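PDB 5FX8: putative adhesin from Komagataella phaffii, which may act as a cell-surface adhesin in cell-cell interaction, the present chain being its N-terminal part with two cohesin-like domains. Local coordinates for residues T45-I50 / S87-F92; V57-S62 / L269-L274; Q99-L104 / E315-V320; F166-G171 / D258-V263. All coordinates share one frame; numbering follows the deposited sequence.

Interaction 1: T45-I50 / S87-F92; sequences TIEVSI and SHVLTF
F92 sets CG anti to its own carbonyl carbon (chi1 -60°), and its CE1 thereby comes to the CG2 methyl of V48 at 4.1 Å; that methyl is likewise anti to the V48 carbonyl carbon. The edge of the ring also meets the backbone O of I46, which lies near the ring plane. Nearby, I50 brings CD1 to within 3.6 Å of L90 CB, on the L90 side of the sheet, the two side chains crossing at a slant. The other side is more polar: E47 and T91 run side by side, and E47 CB rests on V89 CG1 at 3.7 Å. The backbones are antiparallel (157° between strand axes), with I46-F92 and V48-L90 as hydrogen-bonded pairs of two bonds each and E47-T91 and S49-V89 as non-hydrogen-bonded ones. A fifth bond, I50 N to H88 O at 2.8 Å, extends the ladder past the strand ends, where H88 and V89 both face D84 in a G1 beta bulge. Strand 77-84 pairs with 89-94 from beyond, and its F83 and L79 touch I50, L90 and F92. The F92 ring stands edge-to-face with F29 and F31 of strand 25-31, while I46 and V48 pack on I4 of strand 4-11.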
loop_
_atom_site.group_PDB
_atom_site.type_symbol
_atom_site.label_atom_id
_atom_site.label_comp_id
_atom_site.label_asym_id
_atom_site.label_seq_id
_atom_site.Cartn_x
_atom_site.Cartn_y
_atom_site.Cartn_z
ATOM N N THR C 45 -33.327 80.990 -13.900
ATOM C CA THR C 45 -32.463 80.047 -13.223
ATOM C C THR C 45 -33.324 79.075 -12.439
ATOM O O THR C 45 -34.395 79.435 -11.946
ATOM C CB THR C 45 -31.502 80.767 -12.306
ATOM O OG1 THR C 45 -32.261 81.598 -11.423
ATOM C CG2 THR C 45 -30.537 81.634 -13.121
ATOM N N ILE C 46 -32.865 77.836 -12.367
ATOM C CA ILE C 46 -33.519 76.795 -11.601
ATOM C C ILE C 46 -32.471 76.203 -10.683
ATOM O O ILE C 46 -31.489 75.621 -11.156
ATOM C CB ILE C 46 -34.126 75.711 -12.498
ATOM C CG1 ILE C 46 -34.986 76.350 -13.576
ATOM C CG2 ILE C 46 -34.940 74.761 -11.669
ATOM C CD1 ILE C 46 -35.694 75.378 -14.447
ATOM N N GLU C 47 -32.664 76.362 -9.386
ATOM C CA GLU C 47 -31.720 75.880 -8.395
ATOM C C GLU C 47 -32.205 74.559 -7.811
ATOM O O GLU C 47 -33.345 74.468 -7.347
ATOM C CB GLU C 47 -31.532 76.926 -7.310
ATOM C CG GLU C 47 -30.852 78.139 -7.829
ATOM C CD GLU C 47 -30.349 79.002 -6.718
ATOM O OE1 GLU C 47 -30.992 78.998 -5.650
ATOM O OE2 GLU C 47 -29.302 79.660 -6.900
ATOM N N VAL C 48 -31.342 73.542 -7.844
ATOM C CA VAL C 48 -31.635 72.216 -7.300
ATOM C C VAL C 48 -30.494 71.814 -6.386
ATOM O O VAL C 48 -29.333 71.801 -6.803
ATOM C CB VAL C 48 -31.817 71.128 -8.377
ATOM C CG1 VAL C 48 -32.323 69.875 -7.723
ATOM C CG2 VAL C 48 -32.775 71.539 -9.434
ATOM N N SER C 49 -30.816 71.471 -5.154
ATOM C CA SER C 49 -29.775 71.080 -4.227
ATOM C C SER C 49 -29.482 69.604 -4.416
ATOM O O SER C 49 -30.379 68.810 -4.687
ATOM C CB SER C 49 -30.194 71.364 -2.796
ATOM O OG SER C 49 -31.289 70.549 -2.455
ATOM N N ILE C 50 -28.209 69.257 -4.344
ATOM C CA ILE C 50 -27.756 67.875 -4.430
ATOM C C ILE C 50 -27.436 67.421 -3.011
ATOM O O ILE C 50 -26.737 68.141 -2.294
ATOM C CB ILE C 50 -26.522 67.743 -5.348
ATOM C CG1 ILE C 50 -26.915 67.593 -6.819
ATOM C CG2 ILE C 50 -25.669 66.551 -4.955
ATOM C CD1 ILE C 50 -27.527 68.798 -7.417
ATOM N N SER C 87 -22.559 75.405 -1.157
ATOM C CA SER C 87 -23.949 75.222 -0.768
ATOM C C SER C 87 -24.581 73.953 -1.319
ATOM O O SER C 87 -25.679 73.600 -0.887
ATOM C CB SER C 87 -24.775 76.420 -1.210
ATOM O OG SER C 87 -24.653 76.559 -2.597
ATOM N N HIS C 88 -23.930 73.275 -2.259
ATOM C CA HIS C 88 -24.437 72.034 -2.842
ATOM C C HIS C 88 -25.694 72.276 -3.670
ATOM O O HIS C 88 -26.632 71.486 -3.663
ATOM C CB HIS C 88 -24.651 70.960 -1.776
ATOM C CG HIS C 88 -23.374 70.505 -1.150
ATOM N ND1 HIS C 88 -22.750 69.327 -1.501
ATOM C CD2 HIS C 88 -22.572 71.095 -0.234
ATOM C CE1 HIS C 88 -21.627 69.204 -0.814
ATOM N NE2 HIS C 88 -21.500 70.260 -0.032
ATOM N N VAL C 89 -25.682 73.353 -4.443
ATOM C CA VAL C 89 -26.825 73.752 -5.246
ATOM C C VAL C 89 -26.419 73.756 -6.706
ATOM O O VAL C 89 -25.426 74.389 -7.078
ATOM C CB VAL C 89 -27.347 75.135 -4.831
ATOM C CG1 VAL C 89 -28.364 75.627 -5.850
ATOM C CG2 VAL C 89 -27.923 75.069 -3.425
ATOM N N LEU C 90 -27.188 73.072 -7.531
ATOM C CA LEU C 90 -26.948 73.067 -8.961
ATOM C C LEU C 90 -27.861 74.101 -9.606
ATOM O O LEU C 90 -29.069 74.083 -9.374
ATOM C CB LEU C 90 -27.199 71.674 -9.535
ATOM C CG LEU C 90 -26.846 71.439 -11.000
ATOM C CD1 LEU C 90 -25.367 71.632 -11.213
ATOM C CD2 LEU C 90 -27.269 70.075 -11.474
ATOM N N THR C 91 -27.294 75.009 -10.396
ATOM C CA THR C 91 -28.077 76.061 -11.028
ATOM C C THR C 91 -28.164 75.823 -12.525
ATOM O O THR C 91 -27.144 75.730 -13.200
ATOM C CB THR C 91 -27.476 77.438 -10.768
ATOM O OG1 THR C 91 -27.268 77.623 -9.366
ATOM C CG2 THR C 91 -28.411 78.500 -11.278
ATOM N N PHE C 92 -29.370 75.749 -13.050
ATOM C CA PHE C 92 -29.549 75.718 -14.490
ATOM C C PHE C 92 -29.874 77.133 -14.940
ATOM O O PHE C 92 -30.725 77.794 -14.345
ATOM C CB PHE C 92 -30.667 74.759 -14.889
ATOM C CG PHE C 92 -30.435 73.333 -14.473
ATOM C CD1 PHE C 92 -30.619 72.927 -13.168
ATOM C CD2 PHE C 92 -30.085 72.389 -15.396
ATOM C CE1 PHE C 92 -30.419 71.620 -12.801
ATOM C CE2 PHE C 92 -29.895 71.101 -15.031
ATOM C CZ PHE C 92 -30.058 70.713 -13.732
#

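Interaction 2: V57-S62 / L269-L274; sequences VQYPDS and LADDVL
Y59 OH donates a hydrogen bond to the backbone O of D271 at 2.8 Å, the one hydrogen bond between loops 57-62 and 269-274. It reaches the carbonyl well off its axis, with a C=O...donor angle of 116° and a tilt of 18° from the carbonyl plane. The same oxygen lies near the plane of the ring, at its edge. Further along that edge the CD2 methyl of L274 meets Y59 CD2 at 3.5 Å, the two side chains slanting across each other. V273 O comes to 3.4 Å from Y59 CE2. P60 CD adds a looser apolar touch to the L274 methyl at 4.3 Å. With CG anti to the Y59 backbone N (chi1 -169°), the phenol reaches out to the opposite loop. A cis peptide precedes P60 on one side; on the other a type I beta turn from A270 to V273, closed by V273 N to A270 O at 3.2 Å, carries the D271 carbonyl. Outside these loops, R305 makes a cation-pi contact with Y59 and sends NH1 to the carbonyls of A270 and V273, thus tying the ring to the turn. The buried area is small, 188 Å² over both sides. This is a surface contact between two irregular loops, one from each of the cohesin-like domains, joining the domains through a tyrosine, a turn and an arginine.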
loop_
_atom_site.group_PDB
_atom_site.type_symbol
_atom_site.label_atom_id
_atom_site.label_comp_id
_atom_site.label_asym_id
_atom_site.label_seq_id
_atom_site.Cartn_x
_atom_site.Cartn_y
_atom_site.Cartn_z
ATOM N N VAL C 57 -17.041 64.127 -9.475
ATOM C CA VAL C 57 -15.680 63.597 -9.481
ATOM C C VAL C 57 -14.883 64.301 -10.566
ATOM O O VAL C 57 -15.245 64.261 -11.745
ATOM C CB VAL C 57 -15.651 62.079 -9.682
ATOM C CG1 VAL C 57 -14.202 61.572 -9.658
ATOM C CG2 VAL C 57 -16.484 61.400 -8.638
ATOM N N GLN C 58 -13.775 64.891 -10.184
ATOM C CA GLN C 58 -13.036 65.774 -11.062
ATOM C C GLN C 58 -11.821 65.057 -11.636
ATOM O O GLN C 58 -10.957 64.603 -10.890
ATOM C CB GLN C 58 -12.636 67.030 -10.293
ATOM C CG GLN C 58 -13.804 67.953 -10.051
ATOM C CD GLN C 58 -13.657 68.775 -8.804
ATOM O OE1 GLN C 58 -13.614 70.012 -8.853
ATOM N NE2 GLN C 58 -13.589 68.095 -7.661
ATOM N N TYR C 59 -11.758 64.954 -12.955
ATOM C CA TYR C 59 -10.508 64.595 -13.611
ATOM C C TYR C 59 -10.445 65.263 -14.985
ATOM O O TYR C 59 -11.321 65.056 -15.827
ATOM C CB TYR C 59 -10.324 63.070 -13.738
ATOM C CG TYR C 59 -8.918 62.740 -14.177
ATOM C CD1 TYR C 59 -7.865 62.794 -13.280
ATOM C CD2 TYR C 59 -8.629 62.451 -15.497
ATOM C CE1 TYR C 59 -6.569 62.528 -13.680
ATOM C CE2 TYR C 59 -7.333 62.188 -15.904
ATOM C CZ TYR C 59 -6.310 62.228 -14.983
ATOM O OH TYR C 59 -5.016 61.973 -15.353
ATOM N N PRO C 60 -9.393 66.052 -15.242
ATOM C CA PRO C 60 -8.215 66.370 -14.435
ATOM C C PRO C 60 -8.536 67.126 -13.167
ATOM O O PRO C 60 -9.660 67.561 -12.972
ATOM C CB PRO C 60 -7.382 67.246 -15.368
ATOM C CG PRO C 60 -7.848 66.933 -16.700
ATOM C CD PRO C 60 -9.270 66.576 -16.610
ATOM N N ASP C 61 -7.536 67.295 -12.312
ATOM C CA ASP C 61 -7.745 67.959 -11.033
ATOM C C ASP C 61 -8.367 69.347 -11.173
ATOM O O ASP C 61 -8.998 69.832 -10.229
ATOM C CB ASP C 61 -6.404 68.062 -10.318
ATOM C CG ASP C 61 -6.527 67.868 -8.844
ATOM O OD1 ASP C 61 -7.141 68.741 -8.202
ATOM O OD2 ASP C 61 -6.002 66.857 -8.321
ATOM N N SER C 62 -8.210 69.998 -12.322
ATOM C CA SER C 62 -8.557 71.401 -12.471
ATOM C C SER C 62 -9.870 71.631 -13.206
ATOM O O SER C 62 -10.319 72.778 -13.295
ATOM C CB SER C 62 -7.422 72.138 -13.192
ATOM O OG SER C 62 -7.008 71.449 -14.356
ATOM N N LEU C 269 -2.098 54.478 -16.481
ATOM C CA LEU C 269 -2.729 55.232 -17.557
ATOM C C LEU C 269 -1.959 56.513 -17.857
ATOM O O LEU C 269 -1.338 57.108 -16.974
ATOM C CB LEU C 269 -4.170 55.589 -17.197
ATOM C CG LEU C 269 -5.043 54.400 -16.810
ATOM C CD1 LEU C 269 -6.350 54.858 -16.187
ATOM C CD2 LEU C 269 -5.307 53.534 -18.024
ATOM N N ALA C 270 -2.012 56.945 -19.111
ATOM C CA ALA C 270 -1.538 58.281 -19.435
ATOM C C ALA C 270 -2.421 59.312 -18.760
ATOM O O ALA C 270 -3.601 59.075 -18.508
ATOM C CB ALA C 270 -1.544 58.516 -20.942
ATOM N N ASP C 271 -1.845 60.475 -18.476
ATOM C CA ASP C 271 -2.621 61.499 -17.790
ATOM C C ASP C 271 -3.764 62.042 -18.632
ATOM O O ASP C 271 -4.706 62.591 -18.069
ATOM C CB ASP C 271 -1.722 62.642 -17.343
ATOM C CG ASP C 271 -0.975 62.323 -16.072
ATOM O OD1 ASP C 271 -1.399 61.392 -15.351
ATOM O OD2 ASP C 271 0.023 63.015 -15.785
ATOM N N ASP C 272 -3.716 61.888 -19.954
ATOM C CA ASP C 272 -4.764 62.381 -20.837
ATOM C C ASP C 272 -5.839 61.343 -21.116
ATOM O O ASP C 272 -6.590 61.488 -22.089
ATOM C CB ASP C 272 -4.168 62.862 -22.157
ATOM C CG ASP C 272 -3.637 61.730 -23.007
ATOM O OD1 ASP C 272 -2.456 61.366 -22.841
ATOM O OD2 ASP C 272 -4.391 61.214 -23.858
ATOM N N VAL C 273 -5.918 60.293 -20.307
ATOM C CA VAL C 273 -6.916 59.246 -20.471
ATOM C C VAL C 273 -8.044 59.535 -19.505
ATOM O O VAL C 273 -7.798 59.806 -18.326
ATOM C CB VAL C 273 -6.319 57.852 -20.212
ATOM C CG1 VAL C 273 -7.296 56.762 -20.617
ATOM C CG2 VAL C 273 -5.043 57.690 -20.964
ATOM N N LEU C 274 -9.276 59.492 -19.994
ATOM C CA LEU C 274 -10.432 59.711 -19.134
ATOM C C LEU C 274 -11.343 58.503 -19.041
ATOM O O LEU C 274 -12.216 58.480 -18.179
ATOM C CB LEU C 274 -11.257 60.912 -19.626
ATOM C CG LEU C 274 -10.516 62.235 -19.855
ATOM C CD1 LEU C 274 -11.265 63.181 -20.808
ATOM C CD2 LEU C 274 -10.258 62.895 -18.528
#

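Interaction 3: Q99-L104 / E315-V320; sequences QVITDL and EAFAAV
F317 and I101 cross at a slant, ring CE1 coming to 3.4 Å from I101 CG1, while L104 lies alongside F317, pointing the same way, with its CD2 at 3.8 Å from ring CD1. Both aliphatic side chains thus meet the CD1-CE1 side of the ring. The phenyl is carried there by a CG anti to the F317 backbone N (chi1 -179°). A319, directly across from I101, puts its CB on the same side of the sheet, 4.3 Å from I101 CG1. V78 of strand 77-84 touches both L104 and F317, and I101 also meets T39, A41 and D96 from nearby loops.

The backbones are antiparallel, 178° between the strand axes, but the pairing slips by one residue: I101 faces A319, whereas L104 faces F317. T102 and D103 both lie opposite A318, which defines a classic beta bulge. A318 is gripped on both its polar atoms, since T102 N bonds to A318 O at 2.7 Å and A318 N makes a weak bond to D103 O. Through this pairing the C-terminal strand 312-319 joins a sheet of the first cohesin-like domain, 211 residues away in sequence.

At the bulge T102 brings OG1 to A318 CB at 3.5 Å. Its CG2 slants across V320, meeting CG1 at 3.9 Å. V320 N donates to V100 O at 3.1 Å, an approach close to the line of the carbonyl (C=O...donor angle 167°) although the hydrogen bond is not straight at the N-H.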
loop_
_atom_site.group_PDB
_atom_site.type_symbol
_atom_site.label_atom_id
_atom_site.label_comp_id
_atom_site.label_asym_id
_atom_site.label_seq_id
_atom_site.Cartn_x
_atom_site.Cartn_y
_atom_site.Cartn_z
ATOM N N GLN C 99 -37.006 86.182 -23.449
ATOM C CA GLN C 99 -37.588 85.450 -24.581
ATOM C C GLN C 99 -38.230 84.177 -24.029
ATOM O O GLN C 99 -37.567 83.151 -23.915
ATOM C CB GLN C 99 -36.537 85.109 -25.613
ATOM C CG GLN C 99 -36.619 85.889 -26.893
ATOM C CD GLN C 99 -36.090 85.116 -28.077
ATOM O OE1 GLN C 99 -35.338 84.184 -27.943
ATOM N NE2 GLN C 99 -36.499 85.499 -29.246
ATOM N N VAL C 100 -39.525 84.259 -23.724
ATOM C CA VAL C 100 -40.329 83.147 -23.222
ATOM C C VAL C 100 -40.079 81.856 -24.004
ATOM O O VAL C 100 -40.050 81.865 -25.238
ATOM C CB VAL C 100 -41.817 83.530 -23.273
ATOM C CG1 VAL C 100 -42.685 82.398 -22.811
ATOM C CG2 VAL C 100 -42.075 84.737 -22.420
ATOM N N ILE C 101 -39.884 80.740 -23.296
ATOM C CA ILE C 101 -39.739 79.426 -23.921
ATOM C C ILE C 101 -41.088 78.733 -23.866
ATOM O O ILE C 101 -41.669 78.584 -22.789
ATOM C CB ILE C 101 -38.662 78.577 -23.221
ATOM C CG1 ILE C 101 -37.267 78.911 -23.711
ATOM C CG2 ILE C 101 -38.849 77.134 -23.536
ATOM C CD1 ILE C 101 -36.762 80.184 -23.258
ATOM N N THR C 102 -41.590 78.302 -25.017
ATOM C CA THR C 102 -42.896 77.659 -25.034
ATOM C C THR C 102 -42.817 76.157 -24.791
ATOM O O THR C 102 -43.680 75.600 -24.105
ATOM C CB THR C 102 -43.584 77.921 -26.368
ATOM O OG1 THR C 102 -43.103 76.984 -27.331
ATOM C CG2 THR C 102 -43.249 79.300 -26.850
ATOM N N ASP C 103 -41.804 75.487 -25.344
ATOM C CA ASP C 103 -41.677 74.041 -25.259
ATOM C C ASP C 103 -40.295 73.663 -24.761
ATOM O O ASP C 103 -39.293 74.267 -25.152
ATOM C CB ASP C 103 -41.926 73.375 -26.613
ATOM C CG ASP C 103 -43.334 73.575 -27.107
ATOM O OD1 ASP C 103 -44.226 73.827 -26.268
ATOM O OD2 ASP C 103 -43.551 73.473 -28.332
ATOM N N LEU C 104 -40.244 72.642 -23.912
ATOM C CA LEU C 104 -38.981 72.143 -23.387
ATOM C C LEU C 104 -39.134 70.662 -23.103
ATOM O O LEU C 104 -39.951 70.287 -22.261
ATOM C CB LEU C 104 -38.579 72.883 -22.114
ATOM C CG LEU C 104 -37.150 73.422 -21.993
ATOM C CD1 LEU C 104 -36.624 73.221 -20.585
ATOM C CD2 LEU C 104 -36.194 72.841 -23.021
ATOM N N GLU C 315 -34.796 67.306 -26.675
ATOM C CA GLU C 315 -35.497 66.882 -27.880
ATOM C C GLU C 315 -36.472 67.918 -28.422
ATOM O O GLU C 315 -36.756 67.904 -29.619
ATOM C CB GLU C 315 -36.270 65.583 -27.620
ATOM C CG GLU C 315 -35.458 64.506 -26.927
ATOM C CD GLU C 315 -36.047 63.119 -27.098
ATOM O OE1 GLU C 315 -37.003 62.774 -26.377
ATOM O OE2 GLU C 315 -35.542 62.373 -27.953
ATOM N N ALA C 316 -37.019 68.790 -27.578
ATOM C CA ALA C 316 -37.969 69.804 -28.013
ATOM C C ALA C 316 -37.617 71.122 -27.365
ATOM O O ALA C 316 -37.319 71.172 -26.171
ATOM C CB ALA C 316 -39.410 69.463 -27.645
ATOM N N PHE C 317 -37.682 72.187 -28.154
ATOM C CA PHE C 317 -37.332 73.511 -27.669
ATOM C C PHE C 317 -37.871 74.582 -28.601
ATOM O O PHE C 317 -37.748 74.449 -29.820
ATOM C CB PHE C 317 -35.824 73.625 -27.552
ATOM C CG PHE C 317 -35.361 74.940 -27.049
ATOM C CD1 PHE C 317 -35.790 75.419 -25.834
ATOM C CD2 PHE C 317 -34.490 75.701 -27.794
ATOM C CE1 PHE C 317 -35.353 76.630 -25.363
ATOM C CE2 PHE C 317 -34.042 76.919 -27.330
ATOM C CZ PHE C 317 -34.481 77.387 -26.106
ATOM N N ALA C 318 -38.456 75.641 -28.042
ATOM C CA ALA C 318 -39.047 76.706 -28.841
ATOM C C ALA C 318 -39.233 77.947 -27.978
ATOM O O ALA C 318 -39.633 77.842 -26.818
ATOM C CB ALA C 318 -40.388 76.272 -29.434
ATOM N N ALA C 319 -38.950 79.117 -28.559
ATOM C CA ALA C 319 -39.081 80.410 -27.894
ATOM C C ALA C 319 -39.790 81.395 -28.815
ATOM O O ALA C 319 -40.005 81.128 -29.999
ATOM C CB ALA C 319 -37.718 80.978 -27.484
ATOM N N VAL C 320 -40.131 82.557 -28.270
ATOM C CA VAL C 320 -40.899 83.546 -29.017
ATOM C C VAL C 320 -40.015 84.610 -29.650
ATOM O O VAL C 320 -38.966 84.961 -29.120
ATOM C CB VAL C 320 -41.940 84.204 -28.122
ATOM C CG1 VAL C 320 -42.756 83.141 -27.420
ATOM C CG2 VAL C 320 -41.266 85.131 -27.123
#

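Interaction 4: F166-G171 / D258-V263; sequences FVDIPG and DEVLRV
D168 and R262 lie side by side and pair through both carboxylate oxygens: R262 NE donates to OD1 at 2.6 Å and NH2 approaches OD2 in the second branch of the salt bridge. OD1 uses its syn lone pair, and the carboxylate and guanidinium planes are only 16° apart, so the bidentate pair is nearly flat. One face of the guanidinium carries the F166 ring, the two planes being 8° apart; R262 CD makes a CH-pi contact with that ring, 4.1 Å from its centroid. With the arginine chain bent at chi3 (-72°), the guanidinium meets the carboxylate edge to edge. Each charge has a second partner, R149 for D168 and D208 for R262, which probably balances this buried cluster. On the other side of the sheet I169 CB meets L261 CB at 4.1 Å. Five backbone bonds join the antiparallel strands, the last being G171 N to E259 O at 2.8 Å. Toward that end the contact loosens: beyond this single backbone bond the E259 side chain leads away, its OE1 bonded to A256 N and its OE2 in a long, weak ion pair with R410 of the lipoxygenase chain. In the sheet these strands are flanked by 153-158 beside 162-170 and by 189-200 beside 260-268, while strand 275-286 of the facing sheet packs V280, V282 and L284 against V167 and I169.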
loop_
_atom_site.group_PDB
_atom_site.type_symbol
_atom_site.label_atom_id
_atom_site.label_comp_id
_atom_site.label_asym_id
_atom_site.label_seq_id
_atom_site.Cartn_x
_atom_site.Cartn_y
_atom_site.Cartn_z
ATOM N N PHE C 166 -10.108 44.468 -9.746
ATOM C CA PHE C 166 -10.337 43.303 -8.898
ATOM C C PHE C 166 -11.258 42.348 -9.631
ATOM O O PHE C 166 -12.312 42.756 -10.120
ATOM C CB PHE C 166 -10.963 43.673 -7.550
ATOM C CG PHE C 166 -10.028 44.374 -6.601
ATOM C CD1 PHE C 166 -8.665 44.353 -6.804
ATOM C CD2 PHE C 166 -10.515 45.053 -5.505
ATOM C CE1 PHE C 166 -7.791 44.994 -5.942
ATOM C CE2 PHE C 166 -9.647 45.702 -4.639
ATOM C CZ PHE C 166 -8.274 45.665 -4.866
ATOM N N VAL C 167 -10.864 41.087 -9.715
ATOM C CA VAL C 167 -11.725 40.023 -10.206
ATOM C C VAL C 167 -11.949 39.072 -9.040
ATOM O O VAL C 167 -11.003 38.440 -8.554
ATOM C CB VAL C 167 -11.114 39.295 -11.408
ATOM C CG1 VAL C 167 -12.068 38.256 -11.917
ATOM C CG2 VAL C 167 -10.767 40.281 -12.515
ATOM N N ASP C 168 -13.182 38.993 -8.564
ATOM C CA ASP C 168 -13.534 38.132 -7.446
ATOM C C ASP C 168 -14.170 36.851 -7.958
ATOM O O ASP C 168 -15.094 36.898 -8.771
ATOM C CB ASP C 168 -14.492 38.839 -6.496
ATOM C CG ASP C 168 -13.793 39.829 -5.606
ATOM O OD1 ASP C 168 -12.568 39.976 -5.747
ATOM O OD2 ASP C 168 -14.458 40.459 -4.758
ATOM N N ILE C 169 -13.679 35.715 -7.477
ATOM C CA ILE C 169 -14.245 34.408 -7.786
ATOM C C ILE C 169 -14.844 33.844 -6.502
ATOM O O ILE C 169 -14.108 33.562 -5.549
ATOM C CB ILE C 169 -13.199 33.445 -8.350
ATOM C CG1 ILE C 169 -12.365 34.110 -9.449
ATOM C CG2 ILE C 169 -13.904 32.180 -8.788
ATOM C CD1 ILE C 169 -13.078 34.304 -10.719
ATOM N N PRO C 170 -16.156 33.658 -6.428
ATOM C CA PRO C 170 -16.757 33.111 -5.207
ATOM C C PRO C 170 -16.712 31.587 -5.195
ATOM O O PRO C 170 -17.134 30.926 -6.147
ATOM C CB PRO C 170 -18.197 33.627 -5.269
ATOM C CG PRO C 170 -18.467 33.766 -6.687
ATOM C CD PRO C 170 -17.173 34.123 -7.373
ATOM N N GLY C 171 -16.186 31.032 -4.103
ATOM C CA GLY C 171 -16.244 29.601 -3.898
ATOM C C GLY C 171 -17.646 29.078 -3.717
ATOM O O GLY C 171 -17.898 27.910 -4.002
ATOM N N ASP C 258 -16.844 28.922 1.528
ATOM C CA ASP C 258 -16.949 30.219 2.180
ATOM C C ASP C 258 -15.820 31.170 1.799
ATOM O O ASP C 258 -15.566 32.139 2.514
ATOM C CB ASP C 258 -16.982 30.036 3.698
ATOM C CG ASP C 258 -15.610 29.712 4.285
ATOM O OD1 ASP C 258 -14.883 28.859 3.737
ATOM O OD2 ASP C 258 -15.249 30.328 5.306
ATOM N N GLU C 259 -15.121 30.906 0.710
ATOM C CA GLU C 259 -13.950 31.686 0.362
ATOM C C GLU C 259 -14.188 32.446 -0.934
ATOM O O GLU C 259 -15.029 32.075 -1.749
ATOM C CB GLU C 259 -12.720 30.786 0.244
ATOM C CG GLU C 259 -12.103 30.416 1.585
ATOM C CD GLU C 259 -10.916 29.490 1.433
ATOM O OE1 GLU C 259 -10.822 28.856 0.364
ATOM O OE2 GLU C 259 -10.081 29.394 2.367
ATOM N N VAL C 260 -13.452 33.544 -1.097
ATOM C CA VAL C 260 -13.455 34.331 -2.323
ATOM C C VAL C 260 -12.013 34.525 -2.757
ATOM O O VAL C 260 -11.189 34.995 -1.969
ATOM C CB VAL C 260 -14.151 35.698 -2.143
ATOM C CG1 VAL C 260 -13.885 36.585 -3.321
ATOM C CG2 VAL C 260 -15.631 35.534 -2.012
ATOM N N LEU C 261 -11.708 34.139 -3.995
ATOM C CA LEU C 261 -10.433 34.450 -4.632
ATOM C C LEU C 261 -10.499 35.820 -5.293
ATOM O O LEU C 261 -11.376 36.072 -6.117
ATOM C CB LEU C 261 -10.083 33.406 -5.694
ATOM C CG LEU C 261 -8.863 33.744 -6.541
ATOM C CD1 LEU C 261 -7.684 33.735 -5.671
ATOM C CD2 LEU C 261 -8.682 32.725 -7.593
ATOM N N ARG C 262 -9.551 36.685 -4.971
ATOM C CA ARG C 262 -9.522 38.032 -5.521
ATOM C C ARG C 262 -8.212 38.242 -6.254
ATOM O O ARG C 262 -7.145 38.194 -5.644
ATOM C CB ARG C 262 -9.702 39.077 -4.419
ATOM C CG ARG C 262 -9.410 40.505 -4.849
ATOM C CD ARG C 262 -9.989 41.498 -3.881
ATOM N NE ARG C 262 -11.437 41.533 -4.011
ATOM C CZ ARG C 262 -12.233 42.187 -3.185
ATOM N NH1 ARG C 262 -11.709 42.856 -2.169
ATOM N NH2 ARG C 262 -13.544 42.170 -3.370
ATOM N N VAL C 263 -8.284 38.487 -7.550
ATOM C CA VAL C 263 -7.100 38.784 -8.332
ATOM C C VAL C 263 -7.035 40.281 -8.579
ATOM O O VAL C 263 -8.023 40.896 -8.981
ATOM C CB VAL C 263 -7.100 38.003 -9.652
ATOM C CG1 VAL C 263 -5.825 38.286 -10.404
ATOM C CG2 VAL C 263 -7.206 36.547 -9.371
#

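Interactions 1 and 3 both reach the same curled sheet, built largely from the first cohesin-like domain, their centres 21 Å apart and their nearest atoms about 7 Å apart; strand 89-94 of the former is followed in the chain by strand 101-114 of the latter. Interaction 4 lies in the second domain, its centre 42 Å from that of interaction 1 and 53 Å from that of interaction 3, across the centre of the chain. Interaction 2 lies between, with centres 25 Å from interaction 1 and 30 Å from interaction 4, and links the two domains directly. In sequence, interaction 4 is nested within the loops closed by both interaction 2 and interaction 3.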